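Local coordinates for protein DnaB intein (Synechocystis sp., PDB 1MI8) that probably excises itself from a replicative DNA helicase precursor by protein splicing, with cyclization of an asparagine side chain as one step, at residues V136-V141 with H145-N150; W33-Q38 with R76-D81; T68-A73 with T129-E134. The protein carries 4 engineered substitutions. All blocks are in the same frame, centred on the assembly; numbering follows the deposited sequence.

Contact 1 of 3, residues V136-V141 with H145-N150; sequences VFDLTV and HNFVAN
Leu139 packs over one face of the Phe147 ring, and this is the dense part of the contact. Its CG stands above that face, offset toward the rim, at 3.7 Å from the centroid in a CH-pi contact. Branching then spreads the grip: CD1 presses on Phe147 CD1 at 3.3 Å, while CD2 lies more loosely on the same face, 3.9 Å from Phe147 CE2. Both residues hold CG between the backbone N and the carbonyl carbon (chi1 53° in each), and the two side chains approach from opposite directions to meet leucine on ring face, in a buried place where Ile32 and Val154 also touch Phe147. At the ring edge, Asp138 OD1 approaches Phe147 CE1 at 3.6 Å. The carboxylate oxygen thus meets the weakly positive C-H rim rather than the pi cloud, and it also takes a weak hydrogen bond from the backbone N of Leu139. Val141, compact and beta-branched, belongs to the tight part too: its CG1 is pressed to 3.1 Å from Asn146 N.

These sequences, VFDLTV and HNFVAN, match the C-terminal splicing block of inteins. Here a long strand ends and the chain, after a short loop, sets off into strand 146-149 at a steep angle (114°). The looser, wetter side is at His145, which is partly exposed. His145 N makes a weak hydrogen bond to Val141 O, 2.9 Å long and bent to 129°. Water 1 accepts a bond from Val141 N at 2.7 Å and lies in the plane of the imidazole, 2.6 Å from His145 ND1, so a ring with a polar nitrogen suits this place, beside His155. The amide of Asn146 looks elsewhere: its OD1 accepts from Ile35 N and its ND2 donates to Pro144 O.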
# COMPACT_ATOMS: atom_id res chain seq x y z
N VAL A 136 19.93 -6.08 4.48
CA VAL A 136 19.19 -6.44 3.30
C VAL A 136 20.12 -7.05 2.25
O VAL A 136 21.33 -6.73 2.20
CB VAL A 136 18.36 -5.16 2.90
CG1 VAL A 136 19.20 -4.13 2.15
CG2 VAL A 136 17.08 -5.54 2.23
N PHE A 137 19.58 -8.01 1.50
CA PHE A 137 20.34 -8.77 0.52
C PHE A 137 19.74 -8.91 -0.90
O PHE A 137 18.52 -8.73 -1.11
CB PHE A 137 20.57 -10.20 1.03
CG PHE A 137 21.18 -10.32 2.44
CD1 PHE A 137 20.46 -9.98 3.57
CD2 PHE A 137 22.48 -10.84 2.61
CE1 PHE A 137 20.97 -10.15 4.86
CE2 PHE A 137 23.03 -11.04 3.92
CZ PHE A 137 22.28 -10.70 5.05
N ASP A 138 20.60 -9.28 -1.86
CA ASP A 138 20.18 -9.51 -3.23
C ASP A 138 21.09 -10.56 -3.89
O ASP A 138 22.04 -11.11 -3.31
CB ASP A 138 20.19 -8.18 -4.05
CG ASP A 138 19.21 -8.19 -5.27
OD1 ASP A 138 18.52 -9.23 -5.52
OD2 ASP A 138 19.15 -7.14 -6.01
N LEU A 139 20.80 -10.89 -5.11
CA LEU A 139 21.65 -11.86 -5.70
C LEU A 139 21.60 -11.52 -7.15
O LEU A 139 20.73 -10.77 -7.57
CB LEU A 139 21.17 -13.28 -5.35
CG LEU A 139 19.72 -13.71 -5.60
CD1 LEU A 139 19.55 -14.04 -7.05
CD2 LEU A 139 19.38 -14.93 -4.77
N THR A 140 22.57 -12.03 -7.89
CA THR A 140 22.66 -11.75 -9.30
C THR A 140 22.30 -13.01 -10.06
O THR A 140 22.71 -14.13 -9.71
CB THR A 140 24.11 -11.30 -9.65
OG1 THR A 140 24.49 -10.24 -8.78
CG2 THR A 140 24.19 -10.78 -11.06
N VAL A 141 21.50 -12.84 -11.11
CA VAL A 141 21.06 -13.96 -11.90
C VAL A 141 21.11 -13.58 -13.40
O VAL A 141 20.15 -13.00 -13.96
CB VAL A 141 19.65 -14.44 -11.46
CG1 VAL A 141 18.71 -13.25 -11.44
CG2 VAL A 141 19.11 -15.53 -12.39
N HIS A 145 17.45 -12.45 -14.75
CA HIS A 145 17.51 -11.41 -13.70
C HIS A 145 16.37 -11.38 -12.65
O HIS A 145 15.95 -10.33 -12.21
CB HIS A 145 17.66 -10.00 -14.32
CG HIS A 145 18.91 -9.84 -15.15
ND1 HIS A 145 20.17 -10.07 -14.64
CD2 HIS A 145 19.08 -9.55 -16.46
CE1 HIS A 145 21.07 -9.93 -15.60
NE2 HIS A 145 20.43 -9.61 -16.72
N ASN A 146 15.83 -12.53 -12.28
CA ASN A 146 14.83 -12.50 -11.24
C ASN A 146 14.84 -13.85 -10.56
O ASN A 146 15.55 -14.78 -11.03
CB ASN A 146 13.46 -12.19 -11.83
CG ASN A 146 12.97 -13.28 -12.75
OD1 ASN A 146 12.35 -14.24 -12.31
ND2 ASN A 146 13.24 -13.13 -14.07
N PHE A 147 14.16 -13.97 -9.43
CA PHE A 147 14.12 -15.27 -8.72
C PHE A 147 12.94 -15.32 -7.80
O PHE A 147 12.35 -14.30 -7.47
CB PHE A 147 15.41 -15.52 -7.88
CG PHE A 147 15.76 -14.39 -6.89
CD1 PHE A 147 16.33 -13.20 -7.34
CD2 PHE A 147 15.48 -14.52 -5.51
CE1 PHE A 147 16.63 -12.15 -6.45
CE2 PHE A 147 15.77 -13.50 -4.62
CZ PHE A 147 16.34 -12.30 -5.06
N VAL A 148 12.63 -16.52 -7.33
CA VAL A 148 11.54 -16.73 -6.41
C VAL A 148 12.01 -16.69 -4.95
O VAL A 148 12.94 -17.41 -4.56
CB VAL A 148 10.94 -18.07 -6.67
CG1 VAL A 148 9.82 -18.37 -5.59
CG2 VAL A 148 10.45 -18.13 -8.15
N ALA A 149 11.39 -15.81 -4.17
CA ALA A 149 11.66 -15.72 -2.77
C ALA A 149 10.33 -15.60 -2.07
O ALA A 149 9.44 -14.81 -2.47
CB ALA A 149 12.59 -14.52 -2.49
N ASN A 150 10.18 -16.39 -1.01
CA ASN A 150 8.96 -16.44 -0.26
C ASN A 150 7.86 -16.66 -1.25
O ASN A 150 6.80 -16.08 -1.16
CB ASN A 150 8.73 -15.15 0.56
CG ASN A 150 9.59 -15.16 1.87
OD1 ASN A 150 10.46 -16.04 2.05
ND2 ASN A 150 9.35 -14.22 2.75
O HOH W 1 20.85 -10.42 -12.13

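Contact 2 of 3, residues W33-Q38 with R76-D81; sequences WAINEQ and RFLTID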
# COMPACT_ATOMS: atom_id res chain seq x y z
N TRP A 33 14.63 -20.51 -9.15
CA TRP A 33 13.52 -20.46 -10.13
C TRP A 33 13.33 -19.01 -10.62
O TRP A 33 13.23 -18.09 -9.81
CB TRP A 33 12.24 -20.97 -9.52
CG TRP A 33 12.19 -22.45 -9.45
CD1 TRP A 33 12.14 -23.24 -8.32
CD2 TRP A 33 12.20 -23.35 -10.57
NE1 TRP A 33 12.11 -24.57 -8.67
CE2 TRP A 33 12.14 -24.67 -10.04
CE3 TRP A 33 12.26 -23.18 -11.96
CZ2 TRP A 33 12.13 -25.79 -10.86
CZ3 TRP A 33 12.25 -24.31 -12.77
CH2 TRP A 33 12.18 -25.60 -12.22
N ALA A 34 13.36 -18.81 -11.95
CA ALA A 34 13.17 -17.47 -12.55
C ALA A 34 12.08 -17.54 -13.60
O ALA A 34 11.79 -18.61 -14.12
CB ALA A 34 14.44 -16.97 -13.19
N ILE A 35 11.44 -16.42 -13.87
CA ILE A 35 10.43 -16.41 -14.90
C ILE A 35 11.14 -15.87 -16.17
O ILE A 35 12.00 -14.99 -16.08
CB ILE A 35 9.21 -15.45 -14.56
CG1 ILE A 35 8.17 -15.56 -15.66
CG2 ILE A 35 9.64 -13.98 -14.43
CD1 ILE A 35 7.07 -14.53 -15.66
N ASN A 36 10.80 -16.45 -17.32
CA ASN A 36 11.36 -15.98 -18.60
C ASN A 36 10.23 -15.02 -19.10
O ASN A 36 9.15 -15.46 -19.48
CB ASN A 36 11.58 -17.20 -19.51
CG ASN A 36 11.95 -16.82 -20.96
OD1 ASN A 36 12.54 -17.64 -21.69
ND2 ASN A 36 11.57 -15.62 -21.39
N GLU A 37 10.48 -13.73 -19.04
CA GLU A 37 9.46 -12.74 -19.40
C GLU A 37 8.92 -12.79 -20.81
O GLU A 37 7.77 -12.46 -21.04
CB GLU A 37 9.97 -11.35 -19.14
CG GLU A 37 10.30 -11.04 -17.71
CD GLU A 37 10.25 -9.54 -17.53
OE1 GLU A 37 9.11 -9.03 -17.45
OE2 GLU A 37 11.31 -8.87 -17.53
N GLN A 38 9.76 -13.18 -21.76
CA GLN A 38 9.28 -13.31 -23.12
C GLN A 38 8.24 -14.44 -23.23
O GLN A 38 7.18 -14.26 -23.87
CB GLN A 38 10.46 -13.58 -24.04
CG GLN A 38 11.42 -12.39 -24.19
CD GLN A 38 12.79 -12.81 -24.75
OE1 GLN A 38 12.91 -13.89 -25.34
NE2 GLN A 38 13.81 -11.96 -24.56
N ARG A 76 11.93 -4.37 -7.08
CA ARG A 76 10.87 -4.61 -8.07
C ARG A 76 10.19 -6.00 -8.11
O ARG A 76 10.81 -7.05 -7.90
CB ARG A 76 11.43 -4.31 -9.44
CG ARG A 76 11.90 -2.89 -9.56
CD ARG A 76 12.65 -2.70 -10.88
NE ARG A 76 12.54 -1.31 -11.30
CZ ARG A 76 13.19 -0.29 -10.74
NH1 ARG A 76 14.02 -0.48 -9.72
NH2 ARG A 76 13.01 0.93 -11.23
N PHE A 77 8.87 -5.95 -8.35
CA PHE A 77 8.00 -7.11 -8.45
C PHE A 77 7.32 -7.10 -9.82
O PHE A 77 7.17 -6.03 -10.45
CB PHE A 77 6.93 -7.08 -7.35
CG PHE A 77 7.51 -7.15 -5.98
CD1 PHE A 77 8.11 -6.02 -5.41
CD2 PHE A 77 7.54 -8.38 -5.30
CE1 PHE A 77 8.75 -6.11 -4.15
CE2 PHE A 77 8.18 -8.49 -4.05
CZ PHE A 77 8.78 -7.36 -3.48
N LEU A 78 6.89 -8.27 -10.27
CA LEU A 78 6.36 -8.33 -11.59
C LEU A 78 4.88 -8.16 -11.62
O LEU A 78 4.13 -8.98 -11.08
CB LEU A 78 6.80 -9.61 -12.29
CG LEU A 78 6.31 -9.74 -13.74
CD1 LEU A 78 6.87 -8.61 -14.69
CD2 LEU A 78 6.73 -11.10 -14.22
N THR A 79 4.51 -7.05 -12.26
CA THR A 79 3.12 -6.61 -12.41
C THR A 79 2.56 -7.02 -13.79
O THR A 79 3.33 -7.36 -14.69
CB THR A 79 3.12 -5.06 -12.21
OG1 THR A 79 2.93 -4.75 -10.82
CG2 THR A 79 2.20 -4.41 -13.03
N ILE A 80 1.23 -7.01 -13.94
CA ILE A 80 0.61 -7.32 -15.21
C ILE A 80 1.18 -6.33 -16.21
O ILE A 80 1.36 -6.67 -17.36
CB ILE A 80 -0.93 -7.18 -15.18
CG1 ILE A 80 -1.55 -8.32 -14.32
CG2 ILE A 80 -1.48 -7.35 -16.57
CD1 ILE A 80 -3.01 -8.10 -13.86
N ASP A 81 1.47 -5.09 -15.82
CA ASP A 81 2.09 -4.32 -16.89
C ASP A 81 3.57 -4.01 -16.68
O ASP A 81 4.06 -2.93 -16.96
CB ASP A 81 1.21 -3.11 -17.37
CG ASP A 81 1.03 -2.02 -16.35
OD1 ASP A 81 2.05 -1.36 -16.07
OD2 ASP A 81 -0.12 -1.79 -15.87
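Apolar packing carries this contact, through Ile35 and Leu78, whose side chains reach out from two strands that share no backbone hydrogen bonds with each other. The two side chains cross at about a right angle, and the Ile35 CD1 methyl meets Leu78 CD2 at 3.7 Å. Ile35 CG2 adds a looser touch to the same methyl, 4.1 Å from Leu78 CD2, so one leucine branch sits against both arms of the isoleucine. Each residue sends its main branch away from its own backbone N (chi1 -177° for Ile35 CG1, -179° for Leu78 CG), an extended setting that lets the methyls span a wide gap: even the nearest CA atoms of the segments, those of Glu37 and Leu78, are 9.5 Å apart. Branched aliphatic residues suit the place: they reach across the gap, and their methyls fill buried space without polar groups to satisfy. Ile153 and Met40 also pack on Ile35, and Trp83 on Leu78.

A second kind of contact sets a charged group against a hydrocarbon. Glu37, exposed at the turn after the strand, slides past Leu78 in the opposite direction, and its OE1 comes to 3.6 Å from Leu78 CD1. This is van der Waals contact alone. The polar work of the carboxylate is done by OE2, which accepts a hydrogen bond from Trp83 NE1 and so steadies the end of the flexible chain beside the leucine. A chain long enough to carry the carboxylate past the leucine to the Trp83 donor suits this exposed turn.

The contact joins strand 31-36 of the large curled sheet to the hairpin 76-79/82-85: strands not hydrogen-bonded to each other meet through side chains inside the all-beta, horseshoe-like Hint fold of inteins.

Contact 3 of 3, residues T68-A73 with T129-E134; sequences TIKATA and TETGVE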
# COMPACT_ATOMS: atom_id res chain seq x y z
N THR A 68 3.94 -13.39 1.47
CA THR A 68 4.47 -12.16 2.03
C THR A 68 5.98 -12.12 1.99
O THR A 68 6.65 -13.15 2.13
CB THR A 68 4.10 -12.05 3.52
OG1 THR A 68 2.69 -12.32 3.69
CG2 THR A 68 4.38 -10.67 4.02
N ILE A 69 6.50 -10.91 1.90
CA ILE A 69 7.93 -10.72 1.86
C ILE A 69 8.27 -9.32 2.34
O ILE A 69 7.46 -8.40 2.26
CB ILE A 69 8.49 -10.98 0.40
CG1 ILE A 69 10.00 -11.16 0.48
CG2 ILE A 69 8.18 -9.76 -0.58
CD1 ILE A 69 10.63 -11.53 -0.91
N LYS A 70 9.45 -9.17 2.90
CA LYS A 70 9.90 -7.90 3.39
C LYS A 70 10.94 -7.44 2.39
O LYS A 70 11.87 -8.20 2.07
CB LYS A 70 10.52 -8.06 4.75
CG LYS A 70 9.50 -8.14 5.88
CD LYS A 70 10.26 -8.22 7.23
CE LYS A 70 11.04 -9.57 7.40
NZ LYS A 70 11.94 -9.43 8.64
N ALA A 71 10.83 -6.19 1.93
CA ALA A 71 11.75 -5.71 0.89
C ALA A 71 11.95 -4.17 0.87
O ALA A 71 11.11 -3.42 1.39
CB ALA A 71 11.21 -6.19 -0.51
N THR A 72 13.02 -3.68 0.23
CA THR A 72 13.25 -2.22 0.15
C THR A 72 12.25 -1.54 -0.77
O THR A 72 11.63 -2.19 -1.63
CB THR A 72 14.69 -1.87 -0.38
OG1 THR A 72 14.95 -2.58 -1.60
CG2 THR A 72 15.74 -2.28 0.66
N ALA A 73 12.08 -0.25 -0.56
CA ALA A 73 11.15 0.56 -1.31
C ALA A 73 11.42 0.49 -2.80
O ALA A 73 10.52 0.70 -3.61
CB ALA A 73 11.21 2.05 -0.87
N THR A 129 3.21 -2.37 3.95
CA THR A 129 3.42 -1.58 5.15
C THR A 129 4.91 -1.48 5.56
O THR A 129 5.62 -2.47 5.54
CB THR A 129 2.62 -2.13 6.32
OG1 THR A 129 3.42 -3.08 6.99
CG2 THR A 129 1.35 -2.82 5.87
N GLU A 130 5.36 -0.27 5.87
CA GLU A 130 6.74 -0.06 6.28
C GLU A 130 6.93 -0.79 7.64
O GLU A 130 6.03 -0.76 8.47
CB GLU A 130 6.96 1.44 6.45
CG GLU A 130 8.40 1.86 6.82
CD GLU A 130 8.43 3.28 7.36
OE1 GLU A 130 8.61 3.42 8.59
OE2 GLU A 130 8.24 4.22 6.56
N THR A 131 8.06 -1.49 7.84
CA THR A 131 8.25 -2.18 9.11
C THR A 131 9.45 -1.77 9.91
O THR A 131 9.33 -1.55 11.10
CB THR A 131 8.40 -3.70 8.99
OG1 THR A 131 9.34 -4.03 7.95
CG2 THR A 131 7.09 -4.35 8.79
N GLY A 132 10.63 -1.68 9.31
CA GLY A 132 11.79 -1.31 10.09
C GLY A 132 13.04 -1.45 9.29
O GLY A 132 12.99 -1.84 8.13
N VAL A 133 14.19 -1.11 9.88
CA VAL A 133 15.44 -1.23 9.13
C VAL A 133 16.01 -2.57 9.49
O VAL A 133 15.87 -3.03 10.63
CB VAL A 133 16.51 -0.19 9.50
CG1 VAL A 133 17.81 -0.54 8.78
CG2 VAL A 133 16.05 1.21 9.11
N GLU A 134 16.61 -3.19 8.49
CA GLU A 134 17.26 -4.49 8.65
C GLU A 134 18.33 -4.61 7.60
O GLU A 134 18.40 -3.80 6.66
CB GLU A 134 16.32 -5.67 8.40
CG GLU A 134 14.90 -5.54 8.79
CD GLU A 134 14.18 -6.85 8.55
OE1 GLU A 134 14.79 -7.78 7.94
OE2 GLU A 134 13.01 -6.96 8.97
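Lys70 and Glu134 meet because each sends CG to the side of its own backbone N and then handles its chain differently. The lysine starts out extended but folds at CG-CD (chi3 -68°), which swings the ammonium group round to the glutamate. Glutamate runs straight beyond CG, although its first torsion, -34°, is displaced from the usual staggered value, and it crosses the lysine at about a right angle.

The result is a salt bridge in which Lys70 NZ donates to Glu134 OE2 at 2.7 Å. The bond uses the syn lone pair of that oxygen, on the side of OE1, which itself stays 3.4 Å from Lys70 NZ. The bend also brings Lys70 CD to 3.5 Å from Glu134 OE2. Both ends have second partners: Lys70 NZ makes another salt bridge to Asp7, and Ser5, bonded to the backbone of Lys70, holds Glu134 OE1 through its OG. Two acids around one ammonium would be expected to keep it protonated, and the two-sided grip on the carboxylate should limit its rotation. Long, flexible charged residues suit this partly exposed surface.

Thr131 adds a lighter touch, its OG1 being 4.3 Å from Lys70 CD; that hydroxyl is held instead by the carbonyl of Val58, while the neighbouring Glu130 forms a salt bridge with Arg64 of the second subunit.

Both strands pair with strand 41-63. Opposite its Val58, Thr131 and Gly132 form a classic beta bulge, and glycine readily takes the fully extended backbone found at the second bulge position. The arrangement is thus a classic bulge in a long, bent strand of the curled antiparallel sheet of the intein Hint fold, with the salt bridge reaching across the sheet nearby.

All three contacts draw on the large curled antiparallel sheet, and contacts 1 and 3 both use strand 120-140. Contact 1 is the most central; its centre lies about 12 Å from that of contact 2 and about 15 Å from that of contact 3, whereas contacts 2 and 3 are about 20 Å apart, on opposite sides of the chain's centre. Along the chain, contacts 2 and 3 alternate their segments, and both close before contact 1 opens. Segment 145-150 touches both others: Asn146 OD1 is probably bonded to Ile35 N, and Asn150 ND2 to Thr68 O. Phe77 packs on Ile69 and Ala71. The C-terminal splicing block is thus held by early and middle parts of one compact domain.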